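Peroxisomal membrane protein LPX1 (PDB 2Y6U) hydrolyses acyl esters and lipids in the yeast peroxisome as an alpha/beta hydrolase with esterase, lipase and phospholipase A activity. Local coordinates at residues A[277-280]-A[281-284]; A[342-345]-A[346-350]; A[373-376]-A[377-381]. One frame throughout, in Å; residues are numbered along the deposited sequence. Where two conformers were deposited one is given.

Contact 1 (A[277-280]-A[281-284]); sequences ISNV and KFVR
N279 and F282 both swing their CG anti to the carbonyl carbon (chi1 -74° and -71°), and this brings the amide of one to the ring of the other where helix 273-279 runs out, ahead of strand 286-292 of the alpha/beta hydrolase fold. OD1 of N279 lies at the ring edge, near its plane, 3.2 Å from CD2 of F282; amide and ring planes are 31° apart. Two i to i+3 backbone bonds wind the chain through the turn, F282 N to N279 O at 2.8 Å and V283 N to V280 O at 2.9 Å. This is also dimer surface: ND2 of N279 hydrogen-bonds O of F275 in its own chain, OD1 accepts from ND2 of N279 of the second subunit, and the F282 ring meets F275 of that subunit edge-to-face. Cutting F282 back to alanine is likely to cost F275 of the second subunit that contact and open a gap beside the N279 amide. K281 reaches back, extended beyond CG, and its NZ bonds OG of S278 of the second subunit. Within its own chain, a water accepts from NZ of K281 at 2.8 Å and donates to O of S278, also at 2.8 Å.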
loop_
_atom_site.group_PDB
_atom_site.type_symbol
_atom_site.label_atom_id
_atom_site.label_comp_id
_atom_site.label_asym_id
_atom_site.label_seq_id
_atom_site.Cartn_x
_atom_site.Cartn_y
_atom_site.Cartn_z
ATOM N N ILE A 277 2.829 -4.532 14.423
ATOM C CA ILE A 277 3.708 -5.169 15.301
ATOM C C ILE A 277 4.438 -6.276 14.600
ATOM O O ILE A 277 5.675 -6.438 14.792
ATOM C CB ILE A 277 3.005 -5.669 16.578
ATOM C CG1 ILE A 277 2.473 -4.432 17.390
ATOM C CG2 ILE A 277 3.846 -6.645 17.429
ATOM C CD1 ILE A 277 1.433 -4.825 18.461
ATOM N N SER A 278 3.703 -7.067 13.831
ATOM C CA SER A 278 4.304 -8.203 13.134
ATOM C C SER A 278 5.365 -7.790 12.010
ATOM O O SER A 278 6.150 -8.656 11.527
ATOM C CB SER A 278 3.203 -8.993 12.470
ATOM O OG SER A 278 3.733 -10.194 11.913
ATOM N N ASN A 279 5.293 -6.558 11.582
ATOM C CA ASN A 279 6.035 -6.017 10.474
ATOM C C ASN A 279 7.117 -5.021 10.777
ATOM O O ASN A 279 7.890 -4.592 9.866
ATOM C CB ASN A 279 5.075 -5.490 9.384
ATOM C CG ASN A 279 4.463 -6.620 8.672
ATOM O OD1 ASN A 279 5.208 -7.457 8.117
ATOM N ND2 ASN A 279 3.136 -6.814 8.782
ATOM N N VAL A 280 7.236 -4.602 12.029
ATOM C CA VAL A 280 8.330 -3.693 12.411
ATOM C C VAL A 280 9.721 -4.261 12.034
ATOM O O VAL A 280 10.607 -3.498 11.614
ATOM C CB VAL A 280 8.227 -3.332 13.916
ATOM C CG1 VAL A 280 9.474 -2.461 14.326
ATOM C CG2 VAL A 280 6.993 -2.452 14.109
ATOM N N LYS A 281 9.839 -5.551 12.062
ATOM C CA LYS A 281 11.046 -6.236 11.658
ATOM C C LYS A 281 11.476 -5.943 10.181
ATOM O O LYS A 281 12.660 -6.143 9.869
ATOM C CB LYS A 281 10.999 -7.727 11.909
ATOM C CG LYS A 281 9.977 -8.510 11.058
ATOM C CD LYS A 281 9.835 -9.982 11.356
ATOM C CE LYS A 281 8.848 -10.608 10.390
ATOM N NZ LYS A 281 8.515 -11.992 10.737
ATOM N N PHE A 282 10.532 -5.483 9.334
ATOM C CA PHE A 282 10.839 -5.179 7.940
ATOM C C PHE A 282 11.290 -3.749 7.740
ATOM O O PHE A 282 11.681 -3.363 6.641
ATOM C CB PHE A 282 9.648 -5.526 7.044
ATOM C CG PHE A 282 9.454 -7.002 6.914
ATOM C CD1 PHE A 282 10.428 -7.796 6.329
ATOM C CD2 PHE A 282 8.329 -7.624 7.432
ATOM C CE1 PHE A 282 10.196 -9.134 6.128
ATOM C CE2 PHE A 282 8.135 -8.951 7.312
ATOM C CZ PHE A 282 9.063 -9.748 6.682
ATOM N N VAL A 283 11.206 -2.928 8.813
ATOM C CA VAL A 283 11.530 -1.508 8.724
ATOM C C VAL A 283 13.062 -1.393 8.926
ATOM O O VAL A 283 13.561 -1.513 10.042
ATOM C CB VAL A 283 10.777 -0.661 9.760
ATOM C CG1 VAL A 283 11.290 0.821 9.782
ATOM C CG2 VAL A 283 9.225 -0.761 9.440
ATOM N N ARG A 284 13.758 -1.225 7.825
ATOM C CA ARG A 284 15.245 -1.314 7.801
ATOM C C ARG A 284 15.882 0.063 7.888
ATOM O O ARG A 284 17.102 0.175 8.109
ATOM C CB ARG A 284 15.718 -1.952 6.510
ATOM C CG ARG A 284 15.264 -3.317 6.330
ATOM C CD ARG A 284 15.990 -3.733 5.100
ATOM N NE ARG A 284 15.363 -4.829 4.418
ATOM C CZ ARG A 284 15.934 -5.471 3.404
ATOM N NH1 ARG A 284 17.126 -5.066 2.945
ATOM N NH2 ARG A 284 15.301 -6.492 2.838
HETATM O O HOH W 1 8.170 -7.231 13.803
HETATM O O HOH W 2 6.715 -11.070 12.739
#

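Contact 2 (A[342-345]-A[346-350]); sequences HEFV and LTSPL
H342 and L346, one helical turn apart, cross at an angle: CG of the leucine stands over one face of the imidazole, 4.1 Å above its plane and offset toward the rim, while the CD1 branch comes to 3.6 Å from NE2 of H342. The histidine reaches this position with its CG anti to the backbone N (chi1 180°). The other ring nitrogen, ND1, is hydrogen-bonded to the hydroxyl of Y84, which helps to fix the rotation of the imidazole, and D79 packs against the same side chain. Between their backbones, N of L346 donates to O of H342 at 3.1 Å in a nearly straight i to i+4 link.

The CB of F344 heads away from the residues that follow, and its side chain packs on H163, yet one face of its ring carries a water, 3.5 Å above the plane and toward the rim. That water donates to O of F344 at 2.6 Å and lies equally near OG1 of T347, with which it is also hydrogen-bonded. The threonine hydroxyl sits between its own backbone N and carbonyl carbon (chi1 62°), turned back toward the preceding turn. The backbone N of T347 bonds weakly to both O of E343 and O of F344. One residue on, N of S348 donates to O of V345 at 3.0 Å, a tighter i to i+3 bond.

The shift from i+4 to i+3 bonding, with a water bridging a late carbonyl and a threonine hydroxyl, marks the closing C-terminal turn of helix 330-347, where the chain leaves the alpha/beta hydrolase body.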
loop_
_atom_site.group_PDB
_atom_site.type_symbol
_atom_site.label_atom_id
_atom_site.label_comp_id
_atom_site.label_asym_id
_atom_site.label_seq_id
_atom_site.Cartn_x
_atom_site.Cartn_y
_atom_site.Cartn_z
ATOM N N HIS A 342 20.706 16.279 9.961
ATOM C CA HIS A 342 22.043 16.669 9.527
ATOM C C HIS A 342 23.006 15.483 9.475
ATOM O O HIS A 342 23.693 15.279 8.467
ATOM C CB HIS A 342 22.621 17.733 10.498
ATOM C CG HIS A 342 23.993 18.194 10.149
ATOM N ND1 HIS A 342 24.233 19.103 9.144
ATOM C CD2 HIS A 342 25.200 17.901 10.691
ATOM C CE1 HIS A 342 25.536 19.358 9.088
ATOM N NE2 HIS A 342 26.147 18.634 10.004
ATOM N N GLU A 343 23.060 14.684 10.530
ATOM C CA GLU A 343 24.005 13.566 10.530
ATOM C C GLU A 343 23.624 12.573 9.402
ATOM O O GLU A 343 24.466 12.015 8.744
ATOM C CB GLU A 343 23.978 12.836 11.884
ATOM C CG GLU A 343 24.544 13.630 13.062
ATOM C CD GLU A 343 26.037 14.018 12.922
ATOM O OE1 GLU A 343 26.855 13.243 12.363
ATOM O OE2 GLU A 343 26.400 15.107 13.382
ATOM N N PHE A 344 22.329 12.353 9.225
ATOM C CA PHE A 344 21.876 11.373 8.216
ATOM C C PHE A 344 22.308 11.779 6.807
ATOM O O PHE A 344 22.928 10.975 6.069
ATOM C CB PHE A 344 20.341 11.157 8.336
ATOM C CG PHE A 344 19.796 10.169 7.347
ATOM C CD1 PHE A 344 19.827 8.828 7.618
ATOM C CD2 PHE A 344 19.345 10.572 6.092
ATOM C CE1 PHE A 344 19.467 7.863 6.678
ATOM C CE2 PHE A 344 18.910 9.600 5.130
ATOM C CZ PHE A 344 19.029 8.244 5.417
ATOM N N VAL A 345 22.051 13.047 6.432
ATOM C CA VAL A 345 22.503 13.562 5.134
ATOM C C VAL A 345 24.034 13.440 4.922
ATOM O O VAL A 345 24.506 12.980 3.880
ATOM C CB VAL A 345 22.107 15.023 4.929
ATOM C CG1 VAL A 345 22.595 15.526 3.547
ATOM C CG2 VAL A 345 20.618 15.227 5.127
ATOM N N LEU A 346 24.795 13.799 5.938
ATOM C CA LEU A 346 26.233 13.767 5.835
ATOM C C LEU A 346 26.782 12.398 5.476
ATOM O O LEU A 346 27.786 12.322 4.769
ATOM C CB LEU A 346 26.887 14.266 7.135
ATOM C CG LEU A 346 27.232 15.762 7.183
ATOM C CD1 LEU A 346 28.115 16.035 8.382
ATOM C CD2 LEU A 346 27.945 16.248 5.910
ATOM N N THR A 347 26.151 11.330 5.951
ATOM C CA THR A 347 26.621 9.995 5.664
ATOM C C THR A 347 25.856 9.315 4.519
ATOM O O THR A 347 26.109 8.149 4.196
ATOM C CB THR A 347 26.549 9.121 6.955
ATOM O OG1 THR A 347 25.212 9.006 7.388
ATOM C CG2 THR A 347 27.382 9.751 8.114
ATOM N N SER A 348 24.931 10.038 3.884
ATOM C CA SER A 348 24.067 9.400 2.904
ATOM C C SER A 348 24.804 9.235 1.564
ATOM O O SER A 348 25.439 10.170 1.135
ATOM C CB SER A 348 22.774 10.181 2.714
ATOM O OG SER A 348 21.876 9.355 2.006
ATOM N N PRO A 349 24.697 8.055 0.910
ATOM C CA PRO A 349 25.381 7.854 -0.376
ATOM C C PRO A 349 25.060 8.917 -1.438
ATOM O O PRO A 349 23.917 9.362 -1.535
ATOM C CB PRO A 349 24.865 6.474 -0.829
ATOM C CG PRO A 349 24.524 5.763 0.422
ATOM C CD PRO A 349 24.007 6.826 1.355
ATOM N N LEU A 350 26.060 9.325 -2.221
ATOM C CA LEU A 350 25.796 10.154 -3.403
ATOM C C LEU A 350 24.930 9.308 -4.376
ATOM O O LEU A 350 25.251 8.136 -4.553
ATOM C CB LEU A 350 27.101 10.646 -4.066
ATOM C CG LEU A 350 28.155 11.420 -3.236
ATOM C CD1 LEU A 350 28.890 12.407 -4.145
ATOM C CD2 LEU A 350 27.594 12.161 -1.999
HETATM O O HOH W 3 23.025 8.336 6.125
#

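Contact 3 (A[373-376]-A[377-381]); sequences SFKN and EALVK
O of K375 takes two backbone N-H groups: L379 N at 2.8 Å and, more weakly, A378 N at 3.1 Å. A378 N has its main bond one residue back, to O of F374 at 2.8 Å, and E377 N closes the preceding turn on O of S373. The side chains of K375 and L379 lie side by side and point the same way, CG of the lysine 3.8 Å from CD1 of the leucine. K375 sets this up by holding its CG anti to the backbone N (chi1 172°) before the chain bends further out. Here the extended C-terminal helix 360-378 ends, and L379 is the first residue to leave helical geometry; with V380 it pairs with a parallel strand of the second subunit, so that a sheet continues across the dimer interface. In one of its two conformers the E377 chain bends at chi2 (-45°) and lays its carboxylate near O of S373; OE1 of E377 then makes a salt bridge to NH1 of R182 of the second subunit. That subunit also packs Y197 on K375, L264 on F374 and E194 on L379.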
loop_
_atom_site.group_PDB
_atom_site.type_symbol
_atom_site.label_atom_id
_atom_site.label_comp_id
_atom_site.label_asym_id
_atom_site.label_seq_id
_atom_site.Cartn_x
_atom_site.Cartn_y
_atom_site.Cartn_z
ATOM N N SER A 373 25.917 -7.815 -15.421
ATOM C CA SER A 373 26.471 -7.655 -14.083
ATOM C C SER A 373 25.599 -8.372 -13.040
ATOM O O SER A 373 26.057 -9.115 -12.168
ATOM C CB SER A 373 26.515 -6.146 -13.764
ATOM O OG SER A 373 27.113 -5.891 -12.511
ATOM N N PHE A 374 24.307 -8.126 -13.125
ATOM C CA PHE A 374 23.350 -8.695 -12.169
ATOM C C PHE A 374 23.331 -10.214 -12.279
ATOM O O PHE A 374 23.367 -10.929 -11.244
ATOM C CB PHE A 374 21.958 -8.062 -12.417
ATOM C CG PHE A 374 20.862 -8.616 -11.551
ATOM C CD1 PHE A 374 20.775 -8.297 -10.247
ATOM C CD2 PHE A 374 19.931 -9.470 -12.077
ATOM C CE1 PHE A 374 19.762 -8.830 -9.487
ATOM C CE2 PHE A 374 18.936 -9.978 -11.344
ATOM C CZ PHE A 374 18.827 -9.668 -10.064
ATOM N N LYS A 375 23.300 -10.726 -13.515
ATOM C CA LYS A 375 23.319 -12.169 -13.758
ATOM C C LYS A 375 24.569 -12.775 -13.067
ATOM O O LYS A 375 24.470 -13.806 -12.346
ATOM C CB LYS A 375 23.305 -12.472 -15.261
ATOM C CG LYS A 375 23.526 -13.955 -15.586
ATOM C CD LYS A 375 23.937 -14.217 -17.058
ATOM C CE LYS A 375 25.298 -13.656 -17.423
ATOM N NZ LYS A 375 26.103 -14.643 -18.228
ATOM N N ASN A 376 25.731 -12.146 -13.271
ATOM C CA ASN A 376 26.973 -12.654 -12.633
ATOM C C ASN A 376 26.902 -12.615 -11.104
ATOM O O ASN A 376 27.455 -13.486 -10.438
ATOM C CB ASN A 376 28.204 -11.927 -13.187
ATOM C CG ASN A 376 28.439 -12.216 -14.714
ATOM O OD1 ASN A 376 28.031 -13.269 -15.253
ATOM N ND2 ASN A 376 29.077 -11.263 -15.400
ATOM N N GLU A 377 26.234 -11.622 -10.526
ATOM C CA GLU A 377 26.117 -11.623 -9.083
ATOM C C GLU A 377 25.045 -12.675 -8.612
ATOM O O GLU A 377 25.210 -13.288 -7.561
ATOM C CB GLU A 377 25.877 -10.206 -8.532
ATOM C CG GLU A 377 26.692 -9.013 -9.204
ATOM C CD GLU A 377 28.211 -9.238 -9.472
ATOM O OE1 GLU A 377 28.844 -10.045 -8.754
ATOM O OE2 GLU A 377 28.788 -8.562 -10.388
ATOM N N ALA A 378 24.007 -12.924 -9.393
ATOM C CA ALA A 378 22.939 -13.825 -8.948
ATOM C C ALA A 378 23.151 -15.314 -9.254
ATOM O O ALA A 378 22.585 -16.194 -8.594
ATOM C CB ALA A 378 21.570 -13.370 -9.542
ATOM N N LEU A 379 23.913 -15.612 -10.297
ATOM C CA LEU A 379 23.973 -16.968 -10.761
ATOM C C LEU A 379 24.809 -17.780 -9.751
ATOM O O LEU A 379 25.902 -17.369 -9.374
ATOM C CB LEU A 379 24.581 -16.976 -12.148
ATOM C CG LEU A 379 24.137 -18.037 -13.117
ATOM C CD1 LEU A 379 24.243 -17.491 -14.505
ATOM C CD2 LEU A 379 25.137 -19.170 -12.919
ATOM N N VAL A 380 24.248 -18.893 -9.262
ATOM C CA VAL A 380 24.963 -19.783 -8.344
ATOM C C VAL A 380 25.508 -20.910 -9.229
ATOM O O VAL A 380 24.748 -21.755 -9.715
ATOM C CB VAL A 380 24.026 -20.289 -7.203
ATOM C CG1 VAL A 380 24.715 -21.380 -6.340
ATOM C CG2 VAL A 380 23.552 -19.091 -6.332
ATOM N N LYS A 381 26.822 -20.916 -9.435
ATOM C CA LYS A 381 27.458 -21.772 -10.475
ATOM C C LYS A 381 27.582 -23.272 -10.156
ATOM O O LYS A 381 27.172 -23.753 -9.091
ATOM C CB LYS A 381 28.835 -21.210 -10.845
ATOM C CG LYS A 381 28.770 -19.835 -11.520
ATOM C CD LYS A 381 30.045 -19.515 -12.342
ATOM C CE LYS A 381 30.089 -18.047 -12.816
ATOM N NZ LYS A 381 31.453 -17.728 -13.330
#

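How the contacts relate
The three contacts follow one another along the chain, each at the end of a helix, and none touches another. Contacts 1 and 2 have centres about 23 Å apart, with nearest atoms about 8 Å apart; contact 3 lies about 29 Å from contact 1 and about 30 Å from contact 2, centre to centre. Contacts 1 and 2 belong to the hydrolase body, their centres about 17 and 22 Å from the chain centre, whereas that of contact 3 sits about 40 Å out. Contacts 1 and 3 both meet the second subunit, so the interface has two separate regions; contact 2 meets no other chain. Contact 1 packs on helix 146-157, which follows the probable nucleophile elbow of the hydrolase fold.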